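Local coordinates for protein transcriptional regulator AcuR (PDB 3BRU) that represses transcription of its own operon as a TetR-family DNA-binding regulator, probably by binding two operator sequences in the promoter, at residues Val62-Gly65 with Ser66-Tyr70; Glu41-Glu45 with Lys46-Ser50; Gly138-Pro141 with Asp142-Ala146. One frame throughout, in Å; residues are numbered along the deposited sequence.

Interaction 1 (Val62-Gly65 with Ser66-Tyr70)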
ATOM      1  N   VAL A  62       6.375  28.814  11.237  1.00 31.15           N
ATOM      2  CA  VAL A  62       6.615  29.874  10.235  1.00 31.09           C
ATOM      3  C   VAL A  62       5.277  30.573   9.939  1.00 31.89           C
ATOM      4  O   VAL A  62       4.222  29.918   9.992  1.00 32.07           O
ATOM      5  CB  VAL A  62       7.306  29.398   8.915  1.00 30.96           C
ATOM      6  CG1 VAL A  62       8.159  28.131   9.115  1.00 30.29           C
ATOM      7  CG2 VAL A  62       6.309  29.185   7.839  1.00 30.45           C
ATOM      8  N   PRO A  63       5.300  31.919   9.738  1.00 32.10           N
ATOM      9  CA  PRO A  63       4.081  32.657   9.330  1.00 31.99           C
ATOM     10  C   PRO A  63       3.499  32.291   7.938  1.00 31.83           C
ATOM     11  O   PRO A  63       4.229  31.891   7.023  1.00 32.25           O
ATOM     12  CB  PRO A  63       4.533  34.121   9.369  1.00 31.61           C
ATOM     13  CG  PRO A  63       6.028  34.075   9.283  1.00 32.21           C
ATOM     14  CD  PRO A  63       6.440  32.833   9.982  1.00 31.65           C
ATOM     15  N   LYS A  64       2.186  32.460   7.799  1.00 31.49           N
ATOM     16  CA  LYS A  64       1.437  32.130   6.583  1.00 31.20           C
ATOM     17  C   LYS A  64       1.989  32.829   5.308  1.00 29.78           C
ATOM     18  O   LYS A  64       2.003  32.263   4.207  1.00 28.88           O
ATOM     19  CB  LYS A  64      -0.035  32.491   6.811  1.00 31.21           C
ATOM     20  CG  LYS A  64      -1.002  31.774   5.868  1.00 33.07           C
ATOM     21  CD  LYS A  64      -2.485  32.125   6.157  1.00 33.74           C
ATOM     22  CE  LYS A  64      -3.156  31.185   7.241  1.00 38.20           C
ATOM     23  NZ  LYS A  64      -3.389  29.733   6.824  1.00 36.91           N
ATOM     24  N   GLY A  65       2.444  34.061   5.487  1.00 28.62           N
ATOM     25  CA  GLY A  65       3.037  34.821   4.416  1.00 27.34           C
ATOM     26  C   GLY A  65       4.299  34.183   3.876  1.00 26.52           C
ATOM     27  O   GLY A  65       4.627  34.397   2.706  1.00 26.76           O
ATOM     28  N   SER A  66       5.004  33.419   4.723  1.00 25.25           N
ATOM     29  CA  SER A  66       6.215  32.684   4.305  1.00 24.64           C
ATOM     30  C   SER A  66       5.887  31.415   3.508  1.00 23.69           C
ATOM     31  O   SER A  66       6.587  31.074   2.564  1.00 23.26           O
ATOM     32  CB  SER A  66       7.099  32.322   5.493  1.00 24.33           C
ATOM     33  OG  SER A  66       7.534  33.483   6.143  1.00 27.53           O
ATOM     34  N   PHE A  67       4.830  30.722   3.908  1.00 23.17           N
ATOM     35  CA  PHE A  67       4.317  29.627   3.133  1.00 22.51           C
ATOM     36  C   PHE A  67       3.952  30.097   1.718  1.00 23.14           C
ATOM     37  O   PHE A  67       4.338  29.464   0.735  1.00 22.50           O
ATOM     38  CB  PHE A  67       3.115  28.977   3.836  1.00 22.23           C
ATOM     39  CG  PHE A  67       2.572  27.805   3.099  1.00 20.56           C
ATOM     40  CD1 PHE A  67       3.063  26.532   3.344  1.00 18.02           C
ATOM     41  CD2 PHE A  67       1.607  27.979   2.105  1.00 21.05           C
ATOM     42  CE1 PHE A  67       2.570  25.434   2.646  1.00 19.55           C
ATOM     43  CE2 PHE A  67       1.103  26.867   1.372  1.00 21.06           C
ATOM     44  CZ  PHE A  67       1.595  25.603   1.637  1.00 19.80           C
ATOM     45  N   TYR A  68       3.224  31.208   1.604  1.00 24.11           N
ATOM     46  CA  TYR A  68       2.757  31.650   0.262  1.00 25.10           C
ATOM     47  C   TYR A  68       3.822  32.333  -0.566  1.00 25.26           C
ATOM     48  O   TYR A  68       3.679  32.462  -1.768  1.00 26.53           O
ATOM     49  CB  TYR A  68       1.415  32.411   0.299  1.00 24.98           C
ATOM     50  CG  TYR A  68       0.292  31.461   0.664  1.00 25.66           C
ATOM     51  CD1 TYR A  68      -0.078  30.416  -0.200  1.00 25.51           C
ATOM     52  CD2 TYR A  68      -0.338  31.546   1.910  1.00 26.36           C
ATOM     53  CE1 TYR A  68      -1.071  29.511   0.156  1.00 26.03           C
ATOM     54  CE2 TYR A  68      -1.338  30.651   2.278  1.00 25.82           C
ATOM     55  CZ  TYR A  68      -1.711  29.642   1.401  1.00 26.60           C
ATOM     56  OH  TYR A  68      -2.716  28.766   1.785  1.00 24.89           O
ATOM     57  N   HIS A  69       4.917  32.709   0.078  1.00 25.43           N
ATOM     58  CA  HIS A  69       6.091  33.174  -0.625  1.00 25.40           C
ATOM     59  C   HIS A  69       6.642  32.081  -1.534  1.00 24.75           C
ATOM     60  O   HIS A  69       7.043  32.349  -2.668  1.00 25.35           O
ATOM     61  CB  HIS A  69       7.163  33.585   0.383  1.00 25.96           C
ATOM     62  CG  HIS A  69       8.407  34.134  -0.251  1.00 28.90           C
ATOM     63  ND1 HIS A  69       8.440  35.362  -0.883  1.00 32.29           N
ATOM     64  CD2 HIS A  69       9.661  33.626  -0.351  1.00 29.37           C
ATOM     65  CE1 HIS A  69       9.664  35.593  -1.333  1.00 33.00           C
ATOM     66  NE2 HIS A  69      10.422  34.554  -1.027  1.00 32.77           N
ATOM     67  N   TYR A  70       6.653  30.850  -1.027  1.00 23.47           N
ATOM     68  CA  TYR A  70       7.276  29.728  -1.679  1.00 21.93           C
ATOM     69  C   TYR A  70       6.292  28.870  -2.456  1.00 22.32           C
ATOM     70  O   TYR A  70       6.655  28.305  -3.475  1.00 22.72           O
ATOM     71  CB  TYR A  70       8.012  28.882  -0.632  1.00 20.75           C
ATOM     72  CG  TYR A  70       9.262  29.549  -0.070  1.00 21.23           C
ATOM     73  CD1 TYR A  70      10.403  29.739  -0.868  1.00 19.92           C
ATOM     74  CD2 TYR A  70       9.308  30.005   1.249  1.00 18.91           C
ATOM     75  CE1 TYR A  70      11.564  30.351  -0.349  1.00 20.10           C
ATOM     76  CE2 TYR A  70      10.442  30.633   1.764  1.00 19.03           C
ATOM     77  CZ  TYR A  70      11.571  30.791   0.964  1.00 19.90           C
ATOM     78  OH  TYR A  70      12.689  31.387   1.470  1.00 19.90           O
TER
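Val62 and Ser66 meet on the inner side of this helix start, Val62 CG2 lying 4.0 Å from Ser66 CB. Behind them the packing is close: Val62 also rests on Ser34, Leu35 and Leu57, and the buried ring of Phe67, its CG anti to the backbone N (chi1 -178°), turns inward to Leu35, Val53 and Leu57 and meets Phe77 edge-to-face. Pro63 holds the N-cap position. Its carbonyl O accepts Ser66 N at 2.9 Å, with the donor well above the carbonyl plane, and takes a weaker bond from Phe67 N at 3.4 Å. Ser66 OG comes against the proline ring, 3.5 Å from Pro63 CG. The helix 64-70 that starts here is the second of the predicted helix-turn-helix, the one that in TetR-family repressors is the recognition helix and enters the major groove of the operator. Its outer side is looser. There Lys64 and Tyr68 run side by side in the same direction, Lys64 CG 3.8 Å from Tyr68 CE2, while Tyr68 N bonds to Lys64 O at 3.1 Å. The lysine chain then bends at its last two torsions, and NZ forms a salt bridge with Asp54 of the preceding helix. One turn on, exposed His69 is held to Gly65 by a weak bond, His69 N to Gly65 O at 3.1 Å.

Interaction 2 (Glu41-Glu45 with Lys46-Ser50)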
ATOM      1  N   GLU A  41       7.409  15.079   7.631  1.00 20.84           N
ATOM      2  CA  GLU A  41       7.036  14.385   8.855  1.00 22.74           C
ATOM      3  C   GLU A  41       5.556  14.058   8.916  1.00 22.42           C
ATOM      4  O   GLU A  41       5.190  12.933   9.236  1.00 23.21           O
ATOM      5  CB  GLU A  41       7.473  15.164  10.096  1.00 22.15           C
ATOM      6  CG  GLU A  41       8.996  15.192  10.265  1.00 24.22           C
ATOM      7  CD  GLU A  41       9.462  16.070  11.436  1.00 25.42           C
ATOM      8  OE1 GLU A  41       8.567  16.687  12.065  1.00 29.91           O
ATOM      9  OE2 GLU A  41      10.707  16.166  11.717  1.00 27.68           O
ATOM     10  N   HIS A  42       4.714  15.027   8.586  1.00 22.18           N
ATOM     11  CA  HIS A  42       3.271  14.901   8.755  1.00 21.95           C
ATOM     12  C   HIS A  42       2.649  14.015   7.696  1.00 21.88           C
ATOM     13  O   HIS A  42       1.767  13.240   8.004  1.00 21.59           O
ATOM     14  CB  HIS A  42       2.581  16.268   8.753  1.00 22.04           C
ATOM     15  CG  HIS A  42       2.727  17.023  10.034  1.00 23.10           C
ATOM     16  ND1 HIS A  42       1.664  17.267  10.881  1.00 25.22           N
ATOM     17  CD2 HIS A  42       3.816  17.559  10.633  1.00 24.70           C
ATOM     18  CE1 HIS A  42       2.093  17.931  11.940  1.00 26.61           C
ATOM     19  NE2 HIS A  42       3.393  18.139  11.804  1.00 25.66           N
ATOM     20  N   LEU A  43       3.119  14.112   6.454  1.00 22.10           N
ATOM     21  CA  LEU A  43       2.614  13.235   5.379  1.00 22.00           C
ATOM     22  C   LEU A  43       3.144  11.804   5.322  1.00 21.61           C
ATOM     23  O   LEU A  43       2.506  10.927   4.684  1.00 21.86           O
ATOM     24  CB  LEU A  43       2.827  13.861   4.015  1.00 22.35           C
ATOM     25  CG  LEU A  43       1.766  14.836   3.532  1.00 23.20           C
ATOM     26  CD1 LEU A  43       1.662  16.048   4.462  1.00 23.86           C
ATOM     27  CD2 LEU A  43       2.162  15.253   2.106  1.00 22.53           C
ATOM     28  N   THR A  44       4.293  11.558   5.950  1.00 21.18           N
ATOM     29  CA  THR A  44       4.779  10.173   6.129  1.00 20.57           C
ATOM     30  C   THR A  44       4.055   9.491   7.318  1.00 20.71           C
ATOM     31  O   THR A  44       3.967   8.276   7.388  1.00 19.85           O
ATOM     32  CB  THR A  44       6.335  10.103   6.292  1.00 20.57           C
ATOM     33  OG1 THR A  44       6.740  10.857   7.433  1.00 16.36           O
ATOM     34  CG2 THR A  44       7.036  10.693   5.060  1.00 20.62           C
ATOM     35  N   GLU A  45       3.531  10.292   8.236  1.00 21.55           N
ATOM     36  CA  GLU A  45       2.872   9.781   9.420  1.00 23.33           C
ATOM     37  C   GLU A  45       1.366   9.641   9.181  1.00 24.07           C
ATOM     38  O   GLU A  45       0.756   8.635   9.556  1.00 24.32           O
ATOM     39  CB  GLU A  45       3.165  10.699  10.606  1.00 23.64           C
ATOM     40  CG  GLU A  45       2.547  10.226  11.904  1.00 29.97           C
ATOM     41  CD  GLU A  45       3.377  10.566  13.145  1.00 37.63           C
ATOM     42  OE1 GLU A  45       4.357  11.384  13.031  1.00 41.18           O
ATOM     43  OE2 GLU A  45       3.037  10.003  14.236  1.00 38.33           O
ATOM     44  N   LYS A  46       0.769  10.658   8.565  1.00 24.78           N
ATOM     45  CA  LYS A  46      -0.663  10.670   8.255  1.00 25.41           C
ATOM     46  C   LYS A  46      -0.805  10.542   6.734  1.00 25.99           C
ATOM     47  O   LYS A  46      -0.511   9.497   6.172  1.00 28.47           O
ATOM     48  CB  LYS A  46      -1.348  11.919   8.812  1.00 24.61           C
ATOM     49  CG  LYS A  46      -1.148  12.044  10.286  1.00 26.24           C
ATOM     50  CD  LYS A  46      -2.287  12.725  10.993  1.00 28.49           C
ATOM     51  CE  LYS A  46      -2.069  14.226  11.076  1.00 31.74           C
ATOM     52  NZ  LYS A  46      -3.286  14.873  11.636  1.00 32.32           N
ATOM     53  N   GLY A  47      -1.211  11.586   6.059  1.00 25.57           N
ATOM     54  CA  GLY A  47      -1.171  11.591   4.619  1.00 25.22           C
ATOM     55  C   GLY A  47      -1.610  12.975   4.208  1.00 25.50           C
ATOM     56  O   GLY A  47      -1.869  13.839   5.066  1.00 25.39           O
ATOM     57  N   TYR A  48      -1.703  13.189   2.901  1.00 25.16           N
ATOM     58  CA  TYR A  48      -2.087  14.480   2.350  1.00 24.41           C
ATOM     59  C   TYR A  48      -3.504  14.929   2.741  1.00 24.67           C
ATOM     60  O   TYR A  48      -3.661  16.054   3.237  1.00 24.25           O
ATOM     61  CB  TYR A  48      -1.909  14.427   0.845  1.00 23.87           C
ATOM     62  CG  TYR A  48      -2.223  15.684   0.101  1.00 24.24           C
ATOM     63  CD1 TYR A  48      -1.202  16.555  -0.260  1.00 24.42           C
ATOM     64  CD2 TYR A  48      -3.545  16.004  -0.273  1.00 22.50           C
ATOM     65  CE1 TYR A  48      -1.475  17.710  -0.990  1.00 26.84           C
ATOM     66  CE2 TYR A  48      -3.823  17.164  -1.017  1.00 22.44           C
ATOM     67  CZ  TYR A  48      -2.772  18.000  -1.373  1.00 23.31           C
ATOM     68  OH  TYR A  48      -2.979  19.161  -2.068  1.00 23.64           O
ATOM     69  N   SER A  49      -4.509  14.064   2.542  1.00 24.85           N
ATOM     70  CA  SER A  49      -5.919  14.380   2.888  1.00 26.52           C
ATOM     71  C   SER A  49      -6.171  14.759   4.359  1.00 27.32           C
ATOM     72  O   SER A  49      -7.130  15.447   4.653  1.00 27.35           O
ATOM     73  CB  SER A  49      -6.884  13.228   2.543  1.00 26.77           C
ATOM     74  OG  SER A  49      -6.623  12.640   1.281  1.00 28.88           O
ATOM     75  N   SER A  50      -5.306  14.285   5.264  1.00 28.44           N
ATOM     76  CA  SER A  50      -5.442  14.454   6.712  1.00 28.35           C
ATOM     77  C   SER A  50      -4.806  15.733   7.228  1.00 28.36           C
ATOM     78  O   SER A  50      -5.059  16.173   8.346  1.00 28.50           O
ATOM     79  CB  SER A  50      -4.730  13.296   7.402  1.00 28.39           C
ATOM     80  OG  SER A  50      -5.681  12.387   7.895  1.00 30.77           O
TER
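The Tyr48 ring receives Leu43 at its edge, near the ring plane, with Leu43 CD2 4.3 Å from Tyr48 CD1. Around the same ring, Lys74 makes a cation-pi contact and Phe144 of the C-terminal domain an edge-to-face one. The second flat group, the imidazole of His42, has its ND1 hydrogen-bonded to Glu55 of helix 53-60. Glu55 is also the partner of Lys46 NZ, in a long, weak ion pair; NZ and His42 ND1 stay 5.6 Å apart, and Glu55 lies near both, which would favour positive charge there.

Close to the end of helix 31-45, Lys46 N donates to His42 O at 2.8 Å, fairly straight at 158°, with the donor tilted 26° from the carbonyl plane. The bond keeps the four-residue spacing of an alpha helix. Lys46 CB lies 3.5 Å from His42 O, and CG stands beside its own backbone N (chi1 -57°), which starts the chain on the His42 side before it bends twice on the way to NZ. Gly47 follows in an almost fully extended conformation and brings Tyr48 N to 3.9 Å from Leu43 CG. Gly47 C is equally near that leucine carbon, so Leu43 packs on the peptide between Gly47 and Tyr48 as well as on the ring edge, and both Leu43 and Tyr48 are buried. Further along, Ser50 OG is hydrogen-bonded to Ser49 OG of the second subunit. The arrangement is the C-terminal end region of the first helix of a TetR-type DNA-binding domain, with the loop that leads into the helix-turn-helix.

Interaction 3 (Gly138-Pro141 with Asp142-Ala146)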
ATOM      1  N   GLY A 138      -7.067   8.886  -5.349  1.00 24.79           N
ATOM      2  CA  GLY A 138      -8.422   9.337  -5.663  1.00 24.79           C
ATOM      3  C   GLY A 138      -8.762  10.723  -5.094  1.00 25.80           C
ATOM      4  O   GLY A 138      -9.644  11.415  -5.629  1.00 25.53           O
ATOM      5  N   ALA A 139      -8.074  11.145  -4.021  1.00 25.21           N
ATOM      6  CA  ALA A 139      -8.378  12.432  -3.386  1.00 26.35           C
ATOM      7  C   ALA A 139      -7.354  13.539  -3.717  1.00 27.00           C
ATOM      8  O   ALA A 139      -7.443  14.654  -3.181  1.00 27.93           O
ATOM      9  CB  ALA A 139      -8.541  12.265  -1.872  1.00 25.99           C
ATOM     10  N   LEU A 140      -6.411  13.232  -4.615  1.00 26.91           N
ATOM     11  CA  LEU A 140      -5.314  14.128  -4.957  1.00 27.54           C
ATOM     12  C   LEU A 140      -5.556  14.852  -6.268  1.00 28.01           C
ATOM     13  O   LEU A 140      -6.222  14.320  -7.140  1.00 27.68           O
ATOM     14  CB  LEU A 140      -3.986  13.347  -5.045  1.00 26.61           C
ATOM     15  CG  LEU A 140      -3.499  12.731  -3.727  1.00 27.30           C
ATOM     16  CD1 LEU A 140      -2.122  12.099  -3.956  1.00 27.31           C
ATOM     17  CD2 LEU A 140      -3.484  13.727  -2.516  1.00 22.48           C
ATOM     18  N   PRO A 141      -4.977  16.060  -6.419  1.00 29.44           N
ATOM     19  CA  PRO A 141      -4.965  16.802  -7.706  1.00 30.44           C
ATOM     20  C   PRO A 141      -4.339  15.922  -8.784  1.00 31.28           C
ATOM     21  O   PRO A 141      -3.396  15.193  -8.475  1.00 31.51           O
ATOM     22  CB  PRO A 141      -4.023  17.987  -7.422  1.00 29.98           C
ATOM     23  CG  PRO A 141      -4.020  18.147  -5.928  1.00 29.77           C
ATOM     24  CD  PRO A 141      -4.236  16.773  -5.352  1.00 29.25           C
ATOM     25  N   ASP A 142      -4.816  15.950 -10.024  1.00 32.83           N
ATOM     26  CA  ASP A 142      -4.256  14.970 -10.985  1.00 34.82           C
ATOM     27  C   ASP A 142      -2.769  15.090 -11.392  1.00 33.67           C
ATOM     28  O   ASP A 142      -2.201  14.111 -11.859  1.00 33.95           O
ATOM     29  CB  ASP A 142      -5.191  14.631 -12.152  1.00 36.53           C
ATOM     30  CG  ASP A 142      -5.934  13.251 -11.932  1.00 43.44           C
ATOM     31  OD1 ASP A 142      -6.956  13.207 -11.179  1.00 48.42           O
ATOM     32  OD2 ASP A 142      -5.491  12.205 -12.508  1.00 48.89           O
ATOM     33  N   ASP A 143      -2.146  16.248 -11.153  1.00 32.67           N
ATOM     34  CA  ASP A 143      -0.667  16.441 -11.255  1.00 31.85           C
ATOM     35  C   ASP A 143       0.183  15.378 -10.526  1.00 30.01           C
ATOM     36  O   ASP A 143       1.266  14.996 -10.973  1.00 29.01           O
ATOM     37  CB  ASP A 143      -0.283  17.798 -10.647  1.00 32.54           C
ATOM     38  CG  ASP A 143      -0.162  18.899 -11.686  1.00 36.51           C
ATOM     39  OD1 ASP A 143      -0.609  18.687 -12.834  1.00 41.32           O
ATOM     40  OD2 ASP A 143       0.386  19.986 -11.367  1.00 40.73           O
ATOM     41  N   PHE A 144      -0.326  14.939  -9.380  1.00 28.19           N
ATOM     42  CA  PHE A 144       0.357  14.011  -8.507  1.00 26.42           C
ATOM     43  C   PHE A 144       0.590  12.641  -9.164  1.00 25.66           C
ATOM     44  O   PHE A 144       1.631  12.041  -8.924  1.00 25.73           O
ATOM     45  CB  PHE A 144      -0.431  13.868  -7.203  1.00 25.58           C
ATOM     46  CG  PHE A 144      -0.295  15.049  -6.281  1.00 26.38           C
ATOM     47  CD1 PHE A 144      -0.669  16.327  -6.689  1.00 27.63           C
ATOM     48  CD2 PHE A 144       0.203  14.896  -5.005  1.00 25.80           C
ATOM     49  CE1 PHE A 144      -0.527  17.428  -5.821  1.00 25.98           C
ATOM     50  CE2 PHE A 144       0.321  15.989  -4.139  1.00 26.18           C
ATOM     51  CZ  PHE A 144      -0.057  17.246  -4.550  1.00 23.63           C
ATOM     52  N   ARG A 145      -0.345  12.170  -9.997  1.00 24.43           N
ATOM     53  CA  ARG A 145      -0.236  10.854 -10.611  1.00 24.50           C
ATOM     54  C   ARG A 145       1.130  10.619 -11.303  1.00 24.22           C
ATOM     55  O   ARG A 145       1.868   9.685 -10.941  1.00 24.66           O
ATOM     56  CB  ARG A 145      -1.424  10.574 -11.555  1.00 24.17           C
ATOM     57  CG  ARG A 145      -1.696   9.074 -11.797  1.00 24.78           C
ATOM     58  CD  ARG A 145      -2.994   8.772 -12.660  1.00 25.09           C
ATOM     59  NE  ARG A 145      -4.231   9.298 -12.047  1.00 26.40           N
ATOM     60  CZ  ARG A 145      -4.881   8.728 -11.028  1.00 28.00           C
ATOM     61  NH1 ARG A 145      -5.978   9.288 -10.507  1.00 29.21           N
ATOM     62  NH2 ARG A 145      -4.441   7.596 -10.509  1.00 26.38           N
ATOM     63  N   ALA A 146       1.471  11.475 -12.258  1.00 23.10           N
ATOM     64  CA  ALA A 146       2.712  11.357 -13.006  1.00 23.04           C
ATOM     65  C   ALA A 146       3.926  11.589 -12.109  1.00 23.26           C
ATOM     66  O   ALA A 146       4.991  10.972 -12.302  1.00 22.72           O
ATOM     67  CB  ALA A 146       2.710  12.351 -14.168  1.00 23.23           C
TER
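Pro141 and Phe144 carry this contact, with Leu140 beside them, where the loop after helix 129-135 turns into the long helix 143-167 of the TetR-type C-terminal domain. Pro141 puts CD over one face of the phenylalanine ring, 4.1 Å from the centroid of Phe144 and 26° off the normal, a CH-pi contact, while Pro141 CG is 3.6 Å from Phe144 CE1. Phe144 is brought there by its first torsion: CG stands anti to its carbonyl carbon (chi1 -75°), which swings the ring back toward the loop. Leu140 crosses the phenylalanine side chain at about a right angle, with Leu140 CD1 3.8 Å from Phe144 CD2 and oblique to the ring. A backbone bond closes the turn. Phe144 N donates to Pro141 O at 3.2 Å, fairly straight but with the donor well above the carbonyl plane.

Beyond the segments the hydrophobic cluster continues into the DNA-binding domain. Tyr48 touches Pro141, while Ala75, Leu79 and Ile82 of helix 74-97 pack against Pro141 and Phe144.

The exposed side of the turn is polar instead. Asp142 and Arg145, three residues apart, form a salt bridge across the first turn, and the guanidinium also bonds through NH2 to Leu198 O of the second subunit. Arg145 NE points within its own guanidinium plane to Asp142 OD2 at 3.2 Å, meeting that oxygen on its syn side but 31° out of the carboxylate plane.

In the fold
Along the chain the order is interaction 2, then 1, then 3. Interactions 1 and 2 both belong to the DNA-binding domain, their centres about 20 Å apart and nearest atoms about 9 Å: one begins helix 64-70, the other lies at the C-terminal end region of helix 31-45. Interaction 3 opens helix 143-167 of the C-terminal domain, with its centre about 15 Å from that of interaction 2 but about 24 Å from that of interaction 1. Interactions 2 and 3 touch directly, Tyr48 CE1 lying 3.9 Å from Phe144 CZ, and both reach the second subunit. They thus form part of the interdomain and dimer contact, through which movement in the C-terminal domain could be passed toward the DNA-reading helix.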